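Local coordinates for protein superoxide dismutase [Fe] (Methanothermobacter thermautotrophicus, PDB 1MA1) that catalyses the dismutation of superoxide radicals to hydrogen peroxide and dioxygen, using one iron ion bound in each subunit of a homotetramer, at residues V134-Q139 / F145-E150; D19-H24 / W189-W194. One frame throughout, in Å; residues are numbered along the deposited sequence.

Interaction 1. Residues V134-Q139 / F145-E150; sequences VLTYCQ and FIMQVE
Phe145 and Thr136 form one rung of an antiparallel beta hairpin, and the path of the phenylalanine illustrates how one side chain can touch two alternate residues, Thr136 and Cys138, of the partner strand. Phe145 CB lies 3.8 Å from Thr136 CG2. From there CG turns away from the carbonyl carbon and stays beside the backbone N (chi1 -73°), which tips the ring over that face toward the turn end of the hairpin, where Cys138 lies. CD1 begins to meet Cys138, Phe145 CE1 comes to 3.6 Å from Cys138 CB, and CZ lies almost as near to that carbon, which approaches the ring obliquely. The cysteine sulfur is a slanting sulfur-aromatic neighbour, with Cys138 SG 5.1 Å from the ring centroid of Phe145.

The backbones are joined by two hydrogen-bonded pairs, Val134 with Met147 and Thr136 with Phe145, flanking the non-hydrogen-bonded pair Leu135-Ile146. Three of the four bonds run nearly along the acceptor C=O axis, among them Thr136 N to Phe145 O at 2.8 Å. The exception is Phe145 N to Thr136 O, where the donor stands well above the carbonyl plane.

On the same face as Phe145, the bent end of Met147 brings Met147 CE to 3.7 Å from Thr136 CG2, while Val134 CG2 reaches Val149 CG2 at 4.0 Å. On the reverse face Leu135 CD1 meets Ile146 CG1 at 4.1 Å.

The hairpin belongs to the small antiparallel sheet of the C-terminal domain, in which strand 131-138 is central and strand 164-167 lies along its other side. Helix 113-125 packs against the face bearing Leu135 and Ile146; Phe160 covers Thr136, Cys138 and Phe145, with Tyr9 of a second subunit also touching the latter two, and Thr136 OG1 is hydrogen-bonded to Arg161 O.

Interaction 2. Residues D19-H24 / W189-W194; sequences DALEPH and WNIVNW
His24 lays its imidazole against the side chain of Asn190, whose CB sits over one ring face, 3.6 Å from the His24 centroid and 18° off the ring normal, a CH-pi contact. The carboxamide runs on outward past the CE1 and ND1 edge, in a layer above the ring, its plane only 17° from that of the imidazole. With Asn190 CG anti to the carbonyl carbon (chi1 -67°), CB is left over the ring while the amide projects beyond its rim, where ND2 is hydrogen-bonded to Ala187 O. Pro23 CD lies over the opposite face, and Ile191 CG2 approaches obliquely, 3.5 Å from His24 CD2.

This packing joins two loops: the one leading into helix 27-57 of the N-terminal alpha-hairpin domain, and the one between helices 181-188 and 194-202 of the C-terminal domain. In the first, a type I beta turn from Asp19 to Glu22 precedes a cis peptide before Pro23.

Contact is looser at the other end, where Leu21 CD1 is 4.4 Å from Ile191 CD1; no hydrogen bond crosses anywhere between the segments. That apolar end is nevertheless buried, with Leu30 against Leu21 and with Ile25 and Met88 against Ile191. His24 and Asn190 are partly exposed, and the exposed residues of the first loop are Asp19, Glu22 and Pro23.

Followed from the N terminus, the chain passes residues 19-24 first, then runs through the long helices of the alpha-hairpin domain and into the C-terminal domain. There interaction 1 closes a short loop, pairing strands 131-138 and 143-150 on either side of a tight connection. The chain goes on to strand 164-167, and only at 189-194 does interaction 2 close its much larger loop, which encloses the whole of interaction 1 and all four iron ligands, His33, His81, Asp167 and His171. Thus one contact is local to the sheet and the other bridges the two domains. The centres of interactions 1 and 2 lie about 22 Å apart, and the two do not touch.

Interaction 1. Residues V134-Q139 / F145-E150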
loop_
_atom_site.group_PDB
_atom_site.type_symbol
_atom_site.label_atom_id
_atom_site.label_comp_id
_atom_site.label_asym_id
_atom_site.label_seq_id
_atom_site.Cartn_x
_atom_site.Cartn_y
_atom_site.Cartn_z
ATOM N N VAL A 134 2.167 3.977 -16.686
ATOM C CA VAL A 134 0.945 4.287 -17.422
ATOM C C VAL A 134 0.902 5.762 -17.781
ATOM O O VAL A 134 1.078 6.615 -16.916
ATOM C CB VAL A 134 -0.305 3.953 -16.576
ATOM C CG1 VAL A 134 -1.556 4.269 -17.362
ATOM C CG2 VAL A 134 -0.294 2.469 -16.169
ATOM N N LEU A 135 0.650 6.069 -19.052
ATOM C CA LEU A 135 0.402 7.453 -19.454
ATOM C C LEU A 135 -1.083 7.758 -19.381
ATOM O O LEU A 135 -1.910 6.931 -19.756
ATOM C CB LEU A 135 0.890 7.687 -20.873
ATOM C CG LEU A 135 0.741 9.125 -21.378
ATOM C CD1 LEU A 135 1.576 10.026 -20.492
ATOM C CD2 LEU A 135 1.209 9.237 -22.837
ATOM N N THR A 136 -1.418 8.949 -18.902
ATOM C CA THR A 136 -2.804 9.409 -18.846
ATOM C C THR A 136 -2.870 10.939 -19.001
ATOM O O THR A 136 -1.884 11.571 -19.389
ATOM C CB THR A 136 -3.465 8.999 -17.517
ATOM O OG1 THR A 136 -4.840 9.402 -17.522
ATOM C CG2 THR A 136 -2.756 9.657 -16.337
ATOM N N TYR A 137 -4.027 11.531 -18.720
ATOM C CA TYR A 137 -4.303 12.908 -19.135
ATOM C C TYR A 137 -5.252 13.581 -18.155
ATOM O O TYR A 137 -6.313 13.038 -17.843
ATOM C CB TYR A 137 -4.916 12.929 -20.540
ATOM C CG TYR A 137 -5.443 14.286 -20.983
ATOM C CD1 TYR A 137 -4.576 15.337 -21.242
ATOM C CD2 TYR A 137 -6.821 14.525 -21.093
ATOM C CE1 TYR A 137 -5.056 16.588 -21.589
ATOM C CE2 TYR A 137 -7.309 15.775 -21.440
ATOM C CZ TYR A 137 -6.416 16.803 -21.680
ATOM O OH TYR A 137 -6.864 18.075 -21.956
ATOM N N CYS A 138 -4.866 14.756 -17.657
ATOM C CA CYS A 138 -5.771 15.579 -16.843
ATOM C C CYS A 138 -6.429 16.645 -17.714
ATOM O O CYS A 138 -5.894 17.721 -17.914
ATOM C CB CYS A 138 -5.013 16.234 -15.682
ATOM S SG CYS A 138 -6.013 17.262 -14.556
ATOM N N GLN A 139 -7.575 16.281 -18.276
ATOM C CA GLN A 139 -8.679 17.178 -18.575
ATOM C C GLN A 139 -8.634 18.544 -17.875
ATOM O O GLN A 139 -8.611 19.587 -18.524
ATOM C CB GLN A 139 -9.972 16.414 -18.269
ATOM C CG GLN A 139 -9.693 15.063 -17.514
ATOM C CD GLN A 139 -10.803 13.987 -17.655
ATOM O OE1 GLN A 139 -10.964 13.131 -16.767
ATOM N NE2 GLN A 139 -11.546 14.014 -18.777
ATOM N N PHE A 145 -0.117 13.154 -17.775
ATOM C CA PHE A 145 0.504 12.671 -16.538
ATOM C C PHE A 145 1.045 11.264 -16.760
ATOM O O PHE A 145 0.459 10.467 -17.488
ATOM C CB PHE A 145 -0.517 12.606 -15.392
ATOM C CG PHE A 145 -0.933 13.945 -14.846
ATOM C CD1 PHE A 145 -2.022 14.041 -13.985
ATOM C CD2 PHE A 145 -0.233 15.102 -15.169
ATOM C CE1 PHE A 145 -2.412 15.269 -13.454
ATOM C CE2 PHE A 145 -0.613 16.351 -14.638
ATOM C CZ PHE A 145 -1.703 16.431 -13.781
ATOM N N ILE A 146 2.152 10.950 -16.107
ATOM C CA ILE A 146 2.541 9.557 -15.938
ATOM C C ILE A 146 2.166 9.088 -14.526
ATOM O O ILE A 146 2.360 9.812 -13.548
ATOM C CB ILE A 146 4.067 9.392 -16.173
ATOM C CG1 ILE A 146 4.428 9.925 -17.566
ATOM C CG2 ILE A 146 4.482 7.921 -16.010
ATOM C CD1 ILE A 146 5.909 9.786 -17.923
ATOM N N MET A 147 1.614 7.889 -14.404
ATOM C CA MET A 147 1.543 7.281 -13.075
ATOM C C MET A 147 2.300 5.969 -12.960
ATOM O O MET A 147 2.407 5.210 -13.927
ATOM C CB MET A 147 0.073 7.110 -12.598
ATOM C CG MET A 147 -0.981 6.934 -13.678
ATOM S SD MET A 147 -2.721 6.768 -13.086
ATOM C CE MET A 147 -3.051 8.356 -12.839
ATOM N N GLN A 148 2.855 5.718 -11.779
ATOM C CA GLN A 148 3.561 4.466 -11.543
ATOM C C GLN A 148 2.698 3.592 -10.668
ATOM O O GLN A 148 2.582 3.844 -9.485
ATOM C CB GLN A 148 4.891 4.721 -10.851
ATOM C CG GLN A 148 5.735 3.491 -10.717
ATOM C CD GLN A 148 6.897 3.700 -9.795
ATOM O OE1 GLN A 148 6.732 3.752 -8.568
ATOM N NE2 GLN A 148 8.091 3.838 -10.374
ATOM N N VAL A 149 2.079 2.577 -11.261
ATOM C CA VAL A 149 1.150 1.722 -10.550
ATOM C C VAL A 149 1.895 0.549 -9.939
ATOM O O VAL A 149 2.585 -0.169 -10.649
ATOM C CB VAL A 149 0.112 1.152 -11.485
ATOM C CG1 VAL A 149 -0.834 0.240 -10.684
ATOM C CG2 VAL A 149 -0.613 2.299 -12.206
ATOM N N GLU A 150 1.757 0.356 -8.628
ATOM C CA GLU A 150 2.232 -0.855 -7.985
ATOM C C GLU A 150 1.146 -1.892 -8.016
ATOM O O GLU A 150 -0.038 -1.538 -8.015
ATOM C CB GLU A 150 2.642 -0.582 -6.544
ATOM C CG GLU A 150 3.850 0.327 -6.482
ATOM C CD GLU A 150 4.499 0.371 -5.117
ATOM O OE1 GLU A 150 3.811 0.083 -4.129
ATOM O OE2 GLU A 150 5.695 0.714 -5.030
#

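Interaction 2. Residues D19-H24 / W189-W194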
loop_
_atom_site.group_PDB
_atom_site.type_symbol
_atom_site.label_atom_id
_atom_site.label_comp_id
_atom_site.label_asym_id
_atom_site.label_seq_id
_atom_site.Cartn_x
_atom_site.Cartn_y
_atom_site.Cartn_z
ATOM N N ASP A 19 4.209 -14.756 -31.809
ATOM C CA ASP A 19 5.587 -14.482 -32.181
ATOM C C ASP A 19 5.652 -13.146 -32.900
ATOM O O ASP A 19 6.673 -12.800 -33.490
ATOM C CB ASP A 19 6.134 -15.602 -33.069
ATOM C CG ASP A 19 5.501 -15.628 -34.470
ATOM O OD1 ASP A 19 4.398 -15.047 -34.673
ATOM O OD2 ASP A 19 6.120 -16.254 -35.376
ATOM N N ALA A 20 4.560 -12.388 -32.840
ATOM C CA ALA A 20 4.485 -11.126 -33.568
ATOM C C ALA A 20 5.477 -10.071 -33.038
ATOM O O ALA A 20 5.758 -9.081 -33.715
ATOM C CB ALA A 20 3.037 -10.573 -33.540
ATOM N N LEU A 21 6.001 -10.285 -31.835
ATOM C CA LEU A 21 6.689 -9.223 -31.120
ATOM C C LEU A 21 8.168 -9.544 -30.938
ATOM O O LEU A 21 8.903 -8.785 -30.302
ATOM C CB LEU A 21 6.046 -9.009 -29.752
ATOM C CG LEU A 21 4.556 -8.698 -29.701
ATOM C CD1 LEU A 21 4.190 -8.354 -28.258
ATOM C CD2 LEU A 21 4.221 -7.547 -30.651
ATOM N N GLU A 22 8.598 -10.672 -31.496
ATOM C CA GLU A 22 10.012 -11.036 -31.507
ATOM C C GLU A 22 10.787 -10.055 -32.357
ATOM O O GLU A 22 10.247 -9.506 -33.315
ATOM C CB GLU A 22 10.207 -12.436 -32.087
ATOM C CG GLU A 22 9.381 -13.499 -31.404
ATOM C CD GLU A 22 9.788 -14.912 -31.796
ATOM O OE1 GLU A 22 9.927 -15.191 -33.006
ATOM O OE2 GLU A 22 9.957 -15.746 -30.885
ATOM N N PRO A 23 12.074 -9.844 -32.045
ATOM C CA PRO A 23 12.858 -10.532 -31.019
ATOM C C PRO A 23 12.735 -9.859 -29.653
ATOM O O PRO A 23 13.431 -10.228 -28.703
ATOM C CB PRO A 23 14.269 -10.433 -31.565
ATOM C CG PRO A 23 14.271 -9.037 -32.127
ATOM C CD PRO A 23 12.948 -8.995 -32.876
ATOM N N HIS A 24 11.862 -8.863 -29.565
ATOM C CA HIS A 24 11.836 -7.967 -28.411
ATOM C C HIS A 24 11.116 -8.607 -27.238
ATOM O O HIS A 24 11.614 -8.602 -26.122
ATOM C CB HIS A 24 11.137 -6.690 -28.808
ATOM C CG HIS A 24 11.648 -6.112 -30.085
ATOM N ND1 HIS A 24 12.888 -5.519 -30.179
ATOM C CD2 HIS A 24 11.084 -6.010 -31.309
ATOM C CE1 HIS A 24 13.058 -5.070 -31.407
ATOM N NE2 HIS A 24 11.975 -5.354 -32.114
ATOM N N TRP A 189 10.178 -0.034 -26.626
ATOM C CA TRP A 189 9.960 1.118 -27.495
ATOM C C TRP A 189 10.020 0.745 -28.973
ATOM O O TRP A 189 9.606 1.525 -29.835
ATOM C CB TRP A 189 10.980 2.218 -27.192
ATOM C CG TRP A 189 10.851 2.745 -25.806
ATOM C CD1 TRP A 189 11.673 2.486 -24.747
ATOM C CD2 TRP A 189 9.805 3.588 -25.305
ATOM N NE1 TRP A 189 11.203 3.123 -23.613
ATOM C CE2 TRP A 189 10.059 3.802 -23.929
ATOM C CE3 TRP A 189 8.676 4.177 -25.884
ATOM C CZ2 TRP A 189 9.226 4.579 -23.125
ATOM C CZ3 TRP A 189 7.842 4.954 -25.078
ATOM C CH2 TRP A 189 8.129 5.146 -23.713
ATOM N N ASN A 190 10.517 -0.454 -29.260
ATOM C CA ASN A 190 10.504 -0.973 -30.620
ATOM C C ASN A 190 9.132 -1.470 -31.050
ATOM O O ASN A 190 8.875 -1.610 -32.241
ATOM C CB ASN A 190 11.503 -2.113 -30.763
ATOM C CG ASN A 190 12.929 -1.649 -30.625
ATOM O OD1 ASN A 190 13.407 -0.897 -31.457
ATOM N ND2 ASN A 190 13.615 -2.092 -29.573
ATOM N N ILE A 191 8.257 -1.742 -30.090
ATOM C CA ILE A 191 6.987 -2.364 -30.416
ATOM C C ILE A 191 5.767 -1.601 -29.900
ATOM O O ILE A 191 4.648 -2.103 -29.979
ATOM C CB ILE A 191 6.954 -3.809 -29.892
ATOM C CG1 ILE A 191 7.420 -3.856 -28.421
ATOM C CG2 ILE A 191 7.846 -4.669 -30.758
ATOM C CD1 ILE A 191 7.207 -5.186 -27.734
ATOM N N VAL A 192 5.975 -0.390 -29.384
ATOM C CA VAL A 192 4.851 0.478 -29.043
ATOM C C VAL A 192 3.991 0.748 -30.279
ATOM O O VAL A 192 4.495 1.165 -31.319
ATOM C CB VAL A 192 5.325 1.854 -28.480
ATOM C CG1 VAL A 192 4.141 2.629 -27.880
ATOM C CG2 VAL A 192 6.384 1.634 -27.444
ATOM N N ASN A 193 2.689 0.523 -30.155
ATOM C CA ASN A 193 1.745 0.885 -31.205
ATOM C C ASN A 193 1.198 2.303 -30.990
ATOM O O ASN A 193 0.178 2.501 -30.320
ATOM C CB ASN A 193 0.586 -0.117 -31.230
ATOM C CG ASN A 193 -0.345 0.086 -32.418
ATOM O OD1 ASN A 193 -0.404 1.164 -33.001
ATOM N ND2 ASN A 193 -1.094 -0.951 -32.764
ATOM N N TRP A 194 1.870 3.294 -31.568
ATOM C CA TRP A 194 1.453 4.678 -31.375
ATOM C C TRP A 194 0.102 4.994 -32.026
ATOM O O TRP A 194 -0.615 5.884 -31.569
ATOM C CB TRP A 194 2.530 5.644 -31.890
ATOM C CG TRP A 194 3.759 5.658 -31.034
ATOM C CD1 TRP A 194 5.022 5.262 -31.394
ATOM C CD2 TRP A 194 3.836 6.027 -29.650
ATOM N NE1 TRP A 194 5.870 5.355 -30.321
ATOM C CE2 TRP A 194 5.175 5.821 -29.238
ATOM C CE3 TRP A 194 2.905 6.510 -28.720
ATOM C CZ2 TRP A 194 5.606 6.076 -27.925
ATOM C CZ3 TRP A 194 3.332 6.763 -27.410
ATOM C CH2 TRP A 194 4.674 6.543 -27.032
#